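Local coordinates for DNA repair protein RAD7 (Saccharomyces cerevisiae, PDB 5ZB2) that takes part in global genome nucleotide excision repair of nontranscribed DNA as a partner of RAD16 and ABF1, and binds ELC1, at residues L102-L107 / L128-L133; L238-L243 / L268-L273; C345-Y350 / N371-V376. All blocks are in the same frame, centred on the assembly; numbering follows the deposited sequence.

Contact 1: residues L102-L107 / L128-L133; sequences LTELSL and LKSLNL
Thr103 and Lys129 begin the backbone pairing of two neighbouring parallel strands, 104-107 and 130-133, whose short axes lie 4.7 Å apart and diverge by only 4°. The carbonyl oxygen of Thr103 is gripped twice: Lys129 N reaches Thr103 O at 2.8 Å in a nearly straight bond (171° at the hydrogen), and Ser130 N reaches Thr103 O at 3.0 Å in a more bent one. Leu105 then donates to Ser130 and accepts from Asn132, and within these segments the last bond is Leu107 N on Asn132 O at 2.7 Å. CA-H...O contacts fill in between these bonds.

Apolar contacts occupy the face bearing Leu105, Leu107, Leu131 and Leu133. Leu105 and Leu131 lie side by side and point the same way, with Leu131 CD1 4.0 Å from Leu105 CB. The next pair repeats this: because both CG atoms stand anti to the carbonyl carbon (chi1 -56°), the two side chains run side by side and Leu133 CD2 rests 3.7 Å from Leu107 CB. Ile121 of helix 115-124 packs on Leu107, while Phe147 and Trp144 of helix 141-150 meet Leu131 and Leu133.

Polar side chains line the other face. There the methylene CG of Glu104 lies against Ser130 CB at 3.8 Å. A water donates to Leu105 O and to Ser130 OG, a hydroxyl also bonded to Glu157. Gln108 NE2 ties Ser106 OG to Asn132 OD1, bridging the strands through side chains. Glu104 OE2 and Lys129 NZ, oppositely charged, stay 4.8 Å apart and form no salt bridge.

Parallel strands one repeat apart, with leucines turned to the helices and polar groups to the other face, are the signature of a leucine-rich repeat solenoid.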
loop_
_atom_site.group_PDB
_atom_site.type_symbol
_atom_site.label_atom_id
_atom_site.label_comp_id
_atom_site.label_asym_id
_atom_site.label_seq_id
_atom_site.Cartn_x
_atom_site.Cartn_y
_atom_site.Cartn_z
ATOM N N LEU A 102 -6.676 10.499 15.907
ATOM C CA LEU A 102 -6.959 9.374 16.788
ATOM C C LEU A 102 -6.064 9.400 18.021
ATOM O O LEU A 102 -4.858 9.652 17.937
ATOM C CB LEU A 102 -6.775 8.050 16.044
ATOM C CG LEU A 102 -7.858 7.664 15.033
ATOM C CD1 LEU A 102 -7.444 6.417 14.266
ATOM C CD2 LEU A 102 -9.198 7.442 15.718
ATOM N N THR A 103 -6.671 9.140 19.172
ATOM C CA THR A 103 -5.955 8.947 20.424
ATOM C C THR A 103 -6.137 7.554 21.002
ATOM O O THR A 103 -5.259 7.080 21.726
ATOM C CB THR A 103 -6.417 9.972 21.472
ATOM O OG1 THR A 103 -7.804 9.761 21.772
ATOM C CG2 THR A 103 -6.225 11.384 20.954
ATOM N N GLU A 104 -7.247 6.889 20.695
ATOM C CA GLU A 104 -7.530 5.547 21.179
ATOM C C GLU A 104 -8.005 4.707 20.009
ATOM O O GLU A 104 -8.908 5.119 19.273
ATOM C CB GLU A 104 -8.590 5.565 22.283
ATOM C CG GLU A 104 -8.283 6.555 23.399
ATOM C CD GLU A 104 -9.234 6.434 24.571
ATOM O OE1 GLU A 104 -10.198 5.639 24.484
ATOM O OE2 GLU A 104 -9.012 7.135 25.579
ATOM N N LEU A 105 -7.398 3.534 19.837
ATOM C CA LEU A 105 -7.727 2.652 18.727
ATOM C C LEU A 105 -7.774 1.218 19.225
ATOM O O LEU A 105 -6.848 0.758 19.901
ATOM C CB LEU A 105 -6.705 2.785 17.591
ATOM C CG LEU A 105 -6.968 1.941 16.341
ATOM C CD1 LEU A 105 -8.254 2.367 15.651
ATOM C CD2 LEU A 105 -5.792 2.051 15.393
ATOM N N SER A 106 -8.857 0.521 18.897
ATOM C CA SER A 106 -9.024 -0.881 19.247
ATOM C C SER A 106 -9.252 -1.669 17.969
ATOM O O SER A 106 -10.235 -1.428 17.258
ATOM C CB SER A 106 -10.188 -1.072 20.218
ATOM O OG SER A 106 -10.384 -2.447 20.495
ATOM N N LEU A 107 -8.351 -2.609 17.684
ATOM C CA LEU A 107 -8.409 -3.453 16.490
ATOM C C LEU A 107 -8.566 -4.898 16.954
ATOM O O LEU A 107 -7.589 -5.541 17.353
ATOM C CB LEU A 107 -7.155 -3.275 15.631
ATOM C CG LEU A 107 -6.842 -1.843 15.189
ATOM C CD1 LEU A 107 -5.532 -1.769 14.402
ATOM C CD2 LEU A 107 -7.987 -1.271 14.365
ATOM N N LEU A 128 -1.811 9.232 19.246
ATOM C CA LEU A 128 -2.190 7.916 19.744
ATOM C C LEU A 128 -1.590 7.675 21.122
ATOM O O LEU A 128 -0.380 7.811 21.319
ATOM C CB LEU A 128 -1.728 6.831 18.771
ATOM C CG LEU A 128 -2.081 5.392 19.145
ATOM C CD1 LEU A 128 -3.589 5.211 19.244
ATOM C CD2 LEU A 128 -1.482 4.412 18.137
ATOM N N LYS A 129 -2.449 7.309 22.079
ATOM C CA LYS A 129 -2.014 6.957 23.424
ATOM C C LYS A 129 -2.590 5.637 23.920
ATOM O O LYS A 129 -2.152 5.155 24.971
ATOM C CB LYS A 129 -2.389 8.067 24.421
ATOM C CG LYS A 129 -3.885 8.300 24.544
ATOM C CD LYS A 129 -4.205 9.499 25.421
ATOM C CE LYS A 129 -5.713 9.699 25.541
ATOM N NZ LYS A 129 -6.067 10.830 26.444
ATOM N N SER A 130 -3.544 5.040 23.204
ATOM C CA SER A 130 -4.183 3.796 23.619
ATOM C C SER A 130 -4.346 2.879 22.416
ATOM O O SER A 130 -4.927 3.279 21.403
ATOM C CB SER A 130 -5.550 4.073 24.251
ATOM O OG SER A 130 -6.298 2.881 24.392
ATOM N N LEU A 131 -3.847 1.648 22.533
ATOM C CA LEU A 131 -3.958 0.664 21.459
ATOM C C LEU A 131 -4.374 -0.676 22.048
ATOM O O LEU A 131 -3.712 -1.189 22.958
ATOM C CB LEU A 131 -2.637 0.525 20.694
ATOM C CG LEU A 131 -2.681 -0.301 19.400
ATOM C CD1 LEU A 131 -3.622 0.316 18.371
ATOM C CD2 LEU A 131 -1.287 -0.463 18.809
ATOM N N ASN A 132 -5.463 -1.239 21.521
ATOM C CA ASN A 132 -5.969 -2.551 21.911
ATOM C C ASN A 132 -5.981 -3.444 20.677
ATOM O O ASN A 132 -6.652 -3.130 19.688
ATOM C CB ASN A 132 -7.371 -2.432 22.515
ATOM C CG ASN A 132 -7.881 -3.740 23.105
ATOM O OD1 ASN A 132 -7.534 -4.830 22.647
ATOM N ND2 ASN A 132 -8.719 -3.632 24.131
ATOM N N LEU A 133 -5.232 -4.546 20.729
ATOM C CA LEU A 133 -5.105 -5.466 19.604
ATOM C C LEU A 133 -5.460 -6.876 20.052
ATOM O O LEU A 133 -4.924 -7.367 21.052
ATOM C CB LEU A 133 -3.684 -5.448 19.032
ATOM C CG LEU A 133 -3.112 -4.104 18.577
ATOM C CD1 LEU A 133 -1.664 -4.275 18.136
ATOM C CD2 LEU A 133 -3.940 -3.493 17.459
HETATM O O HOH W 1 -7.391 1.242 22.701
#

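Contact 2: residues L238-L243 / L268-L273; sequences LRKLVL and LEVLSL. With GOL (glycerol), chain G.
Arg239 and Glu269 meet through a glycerol, probably from the crystallisation liquor, that lies at the edge of the guanidinium. Near the guanidinium plane are glycerol O1 and Glu269 OE2, and glycerol C1 lies in it. Arg239 NE donates to glycerol O1 at 3.2 Å (158° at the hydrogen), and NH2 adds a weak bond to the same oxygen. A bend at chi3 (-56°) turns the guanidinium so that its NE/NH2 edge meets the glycerol. Glycerol O3 in turn donates to Glu269 OE2 at 3.2 Å. Direct pairing is absent, since Arg239 NE and Glu269 OE2 are 4.3 Å apart, beyond a salt bridge.

Behind these ends the backbones form a parallel ladder. Arg239 O accepts from both Glu269 N, at 2.8 Å, and Val270 N; Leu241 donates to Val270 O and accepts from Ser272 N, and Leu243 N donates to Ser272 O. On the glycerol's side of the strands, Lys240 CG runs beside Val270 CB at 3.9 Å, both side chains pointing the same way. On the other side Leu241 CD2 lies 4.0 Å from Leu271 CD1, and Leu268 CD2 tucks against Leu238 O at 3.2 Å.

Strand 210-214 flanks the pair beyond 240-243, bonding the backbones of Lys240 and Val242 and lending Ser210 OG to the glycerol. Helix 224-234 packs Leu231 on Leu238 and Ile227 on Leu243, and Leu296 touches Leu271.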
loop_
_atom_site.group_PDB
_atom_site.type_symbol
_atom_site.label_atom_id
_atom_site.label_comp_id
_atom_site.label_asym_id
_atom_site.label_seq_id
_atom_site.Cartn_x
_atom_site.Cartn_y
_atom_site.Cartn_z
ATOM N N LEU A 238 -7.319 1.893 41.351
ATOM C CA LEU A 238 -7.797 0.849 40.454
ATOM C C LEU A 238 -9.295 0.999 40.205
ATOM O O LEU A 238 -10.094 0.976 41.147
ATOM C CB LEU A 238 -7.484 -0.516 41.058
ATOM C CG LEU A 238 -7.562 -1.745 40.159
ATOM C CD1 LEU A 238 -6.694 -1.586 38.918
ATOM C CD2 LEU A 238 -7.127 -2.967 40.953
ATOM N N ARG A 239 -9.677 1.147 38.933
ATOM C CA ARG A 239 -11.083 1.190 38.544
ATOM C C ARG A 239 -11.539 -0.047 37.781
ATOM O O ARG A 239 -12.750 -0.263 37.654
ATOM C CB ARG A 239 -11.363 2.438 37.690
ATOM C CG ARG A 239 -10.946 3.750 38.348
ATOM C CD ARG A 239 -11.553 4.957 37.639
ATOM N NE ARG A 239 -11.229 4.993 36.214
ATOM C CZ ARG A 239 -10.247 5.708 35.668
ATOM N NH1 ARG A 239 -9.464 6.473 36.416
ATOM N NH2 ARG A 239 -10.048 5.660 34.356
ATOM N N LYS A 240 -10.616 -0.862 37.276
ATOM C CA LYS A 240 -10.963 -2.065 36.525
ATOM C C LYS A 240 -9.979 -3.165 36.882
ATOM O O LYS A 240 -8.780 -3.034 36.615
ATOM C CB LYS A 240 -10.940 -1.792 35.015
ATOM C CG LYS A 240 -11.211 -3.010 34.139
ATOM C CD LYS A 240 -11.201 -2.633 32.662
ATOM C CE LYS A 240 -11.674 -3.771 31.778
ATOM N NZ LYS A 240 -11.758 -3.357 30.349
ATOM N N LEU A 241 -10.481 -4.247 37.476
ATOM C CA LEU A 241 -9.666 -5.413 37.796
ATOM C C LEU A 241 -10.296 -6.650 37.174
ATOM O O LEU A 241 -11.430 -7.009 37.511
ATOM C CB LEU A 241 -9.525 -5.588 39.311
ATOM C CG LEU A 241 -8.681 -6.785 39.757
ATOM C CD1 LEU A 241 -7.246 -6.636 39.283
ATOM C CD2 LEU A 241 -8.739 -6.951 41.269
ATOM N N VAL A 242 -9.556 -7.307 36.283
ATOM C CA VAL A 242 -10.028 -8.495 35.579
ATOM C C VAL A 242 -8.955 -9.569 35.696
ATOM O O VAL A 242 -7.849 -9.408 35.168
ATOM C CB VAL A 242 -10.346 -8.199 34.102
ATOM C CG1 VAL A 242 -10.663 -9.489 33.332
ATOM C CG2 VAL A 242 -11.522 -7.229 33.992
ATOM N N LEU A 243 -9.279 -10.660 36.391
ATOM C CA LEU A 243 -8.383 -11.807 36.548
ATOM C C LEU A 243 -9.205 -13.061 36.253
ATOM O O LEU A 243 -9.851 -13.610 37.150
ATOM C CB LEU A 243 -7.776 -11.854 37.944
ATOM C CG LEU A 243 -6.956 -10.641 38.391
ATOM C CD1 LEU A 243 -6.648 -10.726 39.883
ATOM C CD2 LEU A 243 -5.672 -10.534 37.577
ATOM N N LEU A 268 -13.746 1.084 42.129
ATOM C CA LEU A 268 -13.872 0.029 41.129
ATOM C C LEU A 268 -15.190 0.149 40.375
ATOM O O LEU A 268 -16.266 0.230 40.974
ATOM C CB LEU A 268 -13.770 -1.346 41.785
ATOM C CG LEU A 268 -12.378 -1.811 42.223
ATOM C CD1 LEU A 268 -12.496 -3.159 42.912
ATOM C CD2 LEU A 268 -11.419 -1.897 41.040
ATOM N N GLU A 269 -15.094 0.158 39.048
ATOM C CA GLU A 269 -16.261 0.133 38.183
ATOM C C GLU A 269 -16.458 -1.208 37.499
ATOM O O GLU A 269 -17.590 -1.533 37.129
ATOM C CB GLU A 269 -16.150 1.235 37.119
ATOM C CG GLU A 269 -15.682 2.574 37.686
ATOM C CD GLU A 269 -15.515 3.644 36.628
ATOM O OE1 GLU A 269 -15.737 4.828 36.948
ATOM O OE2 GLU A 269 -15.158 3.304 35.480
ATOM N N VAL A 270 -15.395 -1.996 37.352
ATOM C CA VAL A 270 -15.451 -3.299 36.699
ATOM C C VAL A 270 -14.619 -4.277 37.516
ATOM O O VAL A 270 -13.464 -3.992 37.846
ATOM C CB VAL A 270 -14.930 -3.232 35.250
ATOM C CG1 VAL A 270 -14.932 -4.622 34.609
ATOM C CG2 VAL A 270 -15.759 -2.253 34.431
ATOM N N LEU A 271 -15.198 -5.435 37.827
ATOM C CA LEU A 271 -14.517 -6.458 38.612
ATOM C C LEU A 271 -14.880 -7.822 38.054
ATOM O O LEU A 271 -16.064 -8.158 37.961
ATOM C CB LEU A 271 -14.899 -6.371 40.094
ATOM C CG LEU A 271 -14.271 -7.461 40.969
ATOM C CD1 LEU A 271 -12.761 -7.263 41.061
ATOM C CD2 LEU A 271 -14.901 -7.493 42.353
ATOM N N SER A 272 -13.868 -8.615 37.707
ATOM C CA SER A 272 -14.094 -9.952 37.172
ATOM C C SER A 272 -13.047 -10.913 37.713
ATOM O O SER A 272 -11.845 -10.654 37.600
ATOM C CB SER A 272 -14.056 -9.945 35.638
ATOM O OG SER A 272 -14.135 -11.265 35.120
ATOM N N LEU A 273 -13.506 -12.038 38.266
ATOM C CA LEU A 273 -12.626 -13.039 38.861
ATOM C C LEU A 273 -13.058 -14.437 38.410
ATOM O O LEU A 273 -13.292 -15.338 39.207
ATOM C CB LEU A 273 -12.639 -12.940 40.385
ATOM C CG LEU A 273 -12.290 -11.590 41.010
ATOM C CD1 LEU A 273 -12.489 -11.649 42.517
ATOM C CD2 LEU A 273 -10.863 -11.199 40.675
HETATM C C1 GOL G . -11.630 3.176 32.638
HETATM O O1 GOL G . -12.520 3.564 33.662
HETATM C C2 GOL G . -11.998 1.777 32.146
HETATM O O2 GOL G . -10.845 1.061 31.758
HETATM C C3 GOL G . -12.738 1.022 33.245
HETATM O O3 GOL G . -14.118 1.311 33.193
#

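Contact 3: residues C345-Y350 / N371-V376; sequences CPNLTY and NPNLTV
Two successive repeats of a leucine-rich repeat solenoid meet here at the turns after helices 337-341 and 361-370 that lead into strands 350-352 and 376-378, in the equivalent sequences CPNLTY and NPNLTV. Asn371, just past helix 361-370, presents OD1 to Cys345 N at 2.9 Å; the donor stands 48° out of the amide's carbonyl plane, so the bond comes from above it. The other end of the amide, ND2, bonds Leu343 O and Leu367 O, which fixes its rotation. Replacing Asn371 with an alanine would probably leave Cys345 N without this acceptor, take one donor from each of these two carbonyls and hold the turn less firmly to the preceding repeat.

Asn371 also starts a type I beta turn closed by Leu374 N on Asn371 O. Within it Asn373 sends ND2 to Pro346 O in a weak bond, 118° at the hydrogen. In the cysteine-containing class of leucine-rich repeats the residue before the proline of this turn is often a cysteine, as Cys345 is here; Asn371 appears to take that place in the next turn.

Towards the strands, Thr349 O collects Thr375 N at 3.0 Å and Thr375 OG1 at 3.2 Å, which arrive from opposite faces of its carbonyl plane, and a weak bond from Val376 N. Thr375 OG1 sits between its backbone N and carbonyl carbon (chi1 68°), which turns it back toward Thr349 O. Thr349 OG1 turns instead to Arg325 O.

Leu348 and Leu374 lie side by side, CG of the first 4.1 Å from CD1 of the second. At the start of the strands Val376 CB approaches Tyr350 CD1 at 4.0 Å, meeting the ring obliquely, while Thr396 and Ile398 touch Val376 in turn.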
loop_
_atom_site.group_PDB
_atom_site.type_symbol
_atom_site.label_atom_id
_atom_site.label_comp_id
_atom_site.label_asym_id
_atom_site.label_seq_id
_atom_site.Cartn_x
_atom_site.Cartn_y
_atom_site.Cartn_z
ATOM N N CYS A 345 -32.032 -4.304 41.915
ATOM C CA CYS A 345 -31.155 -3.262 41.418
ATOM C C CYS A 345 -31.902 -2.366 40.437
ATOM O O CYS A 345 -32.496 -2.874 39.475
ATOM C CB CYS A 345 -29.935 -3.882 40.730
ATOM S SG CYS A 345 -29.112 -5.159 41.712
ATOM N N PRO A 346 -31.883 -1.042 40.623
ATOM C CA PRO A 346 -32.638 -0.174 39.705
ATOM C C PRO A 346 -32.069 -0.128 38.296
ATOM O O PRO A 346 -32.831 0.093 37.346
ATOM C CB PRO A 346 -32.564 1.201 40.385
ATOM C CG PRO A 346 -31.331 1.149 41.210
ATOM C CD PRO A 346 -31.206 -0.270 41.680
ATOM N N ASN A 347 -30.764 -0.334 38.126
ATOM C CA ASN A 347 -30.111 -0.148 36.835
ATOM C C ASN A 347 -29.620 -1.447 36.205
ATOM O O ASN A 347 -29.005 -1.403 35.135
ATOM C CB ASN A 347 -28.937 0.825 36.984
ATOM C CG ASN A 347 -29.351 2.144 37.601
ATOM O OD1 ASN A 347 -30.270 2.806 37.119
ATOM N ND2 ASN A 347 -28.684 2.527 38.684
ATOM N N LEU A 348 -29.876 -2.595 36.826
ATOM C CA LEU A 348 -29.421 -3.858 36.264
ATOM C C LEU A 348 -30.192 -4.170 34.987
ATOM O O LEU A 348 -31.425 -4.107 34.963
ATOM C CB LEU A 348 -29.593 -4.979 37.287
ATOM C CG LEU A 348 -29.087 -6.366 36.890
ATOM C CD1 LEU A 348 -27.590 -6.341 36.630
ATOM C CD2 LEU A 348 -29.424 -7.374 37.978
ATOM N N THR A 349 -29.462 -4.496 33.918
ATOM C CA THR A 349 -30.067 -4.809 32.628
ATOM C C THR A 349 -29.753 -6.208 32.123
ATOM O O THR A 349 -30.575 -6.781 31.402
ATOM C CB THR A 349 -29.616 -3.801 31.558
ATOM O OG1 THR A 349 -28.229 -4.003 31.260
ATOM C CG2 THR A 349 -29.829 -2.372 32.038
ATOM N N TYR A 350 -28.598 -6.773 32.477
ATOM C CA TYR A 350 -28.197 -8.100 32.030
ATOM C C TYR A 350 -27.801 -8.949 33.229
ATOM O O TYR A 350 -27.080 -8.485 34.118
ATOM C CB TYR A 350 -27.026 -8.027 31.038
ATOM C CG TYR A 350 -26.518 -9.385 30.607
ATOM C CD1 TYR A 350 -27.129 -10.082 29.570
ATOM C CD2 TYR A 350 -25.430 -9.973 31.238
ATOM C CE1 TYR A 350 -26.671 -11.327 29.175
ATOM C CE2 TYR A 350 -24.965 -11.219 30.850
ATOM C CZ TYR A 350 -25.588 -11.890 29.819
ATOM O OH TYR A 350 -25.130 -13.128 29.428
ATOM N N ASN A 371 -36.423 -5.794 39.529
ATOM C CA ASN A 371 -35.404 -5.159 38.694
ATOM C C ASN A 371 -36.088 -4.521 37.490
ATOM O O ASN A 371 -36.261 -5.164 36.445
ATOM C CB ASN A 371 -34.342 -6.170 38.267
ATOM C CG ASN A 371 -33.563 -6.724 39.450
ATOM O OD1 ASN A 371 -32.521 -6.185 39.826
ATOM N ND2 ASN A 371 -34.073 -7.795 40.053
ATOM N N PRO A 372 -36.473 -3.245 37.594
ATOM C CA PRO A 372 -37.301 -2.646 36.534
ATOM C C PRO A 372 -36.617 -2.575 35.179
ATOM O O PRO A 372 -37.304 -2.614 34.151
ATOM C CB PRO A 372 -37.606 -1.246 37.083
ATOM C CG PRO A 372 -36.478 -0.950 38.006
ATOM C CD PRO A 372 -36.115 -2.263 38.633
ATOM N N ASN A 373 -35.291 -2.469 35.140
ATOM C CA ASN A 373 -34.566 -2.329 33.886
ATOM C C ASN A 373 -33.933 -3.629 33.409
ATOM O O ASN A 373 -33.221 -3.619 32.401
ATOM C CB ASN A 373 -33.487 -1.251 34.024
ATOM C CG ASN A 373 -34.069 0.146 34.101
ATOM O OD1 ASN A 373 -35.081 0.444 33.467
ATOM N ND2 ASN A 373 -33.433 1.012 34.882
ATOM N N LEU A 374 -34.170 -4.742 34.098
ATOM C CA LEU A 374 -33.626 -6.022 33.663
ATOM C C LEU A 374 -34.324 -6.461 32.380
ATOM O O LEU A 374 -35.555 -6.550 32.335
ATOM C CB LEU A 374 -33.799 -7.068 34.761
ATOM C CG LEU A 374 -33.147 -8.435 34.533
ATOM C CD1 LEU A 374 -31.655 -8.306 34.271
ATOM C CD2 LEU A 374 -33.390 -9.332 35.734
ATOM N N THR A 375 -33.540 -6.731 31.335
ATOM C CA THR A 375 -34.083 -7.077 30.028
ATOM C C THR A 375 -33.694 -8.466 29.540
ATOM O O THR A 375 -34.437 -9.048 28.746
ATOM C CB THR A 375 -33.636 -6.051 28.974
ATOM O OG1 THR A 375 -32.226 -6.168 28.754
ATOM C CG2 THR A 375 -33.954 -4.634 29.436
ATOM N N VAL A 376 -32.563 -9.012 29.981
ATOM C CA VAL A 376 -32.100 -10.321 29.535
ATOM C C VAL A 376 -31.633 -11.124 30.739
ATOM O O VAL A 376 -30.904 -10.614 31.597
ATOM C CB VAL A 376 -30.966 -10.199 28.493
ATOM C CG1 VAL A 376 -30.502 -11.583 28.036
ATOM C CG2 VAL A 376 -31.422 -9.364 27.303
#

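Overall arrangement
The three contacts come in series along the chain, each closing before the next opens, and each joins neighbouring repeats in this C-terminal, leucine-rich repeat part of RAD7. Centres of contacts 1 and 2 are 20 Å apart, those of contacts 2 and 3 are 21 Å apart, and those of contacts 1 and 3 are 31 Å apart, less than the sum, as expected of an arc. None touches another. Strands 157-161, 184-188 and 210-214 lie between contacts 1 and 2, and 298-300 and 326-328 between contacts 2 and 3. The same parallel neighbour-to-neighbour arrangement, as strand ladders in contacts 1 and 2 and as the approach to the strands in contact 3, recurs along the curved scaffold.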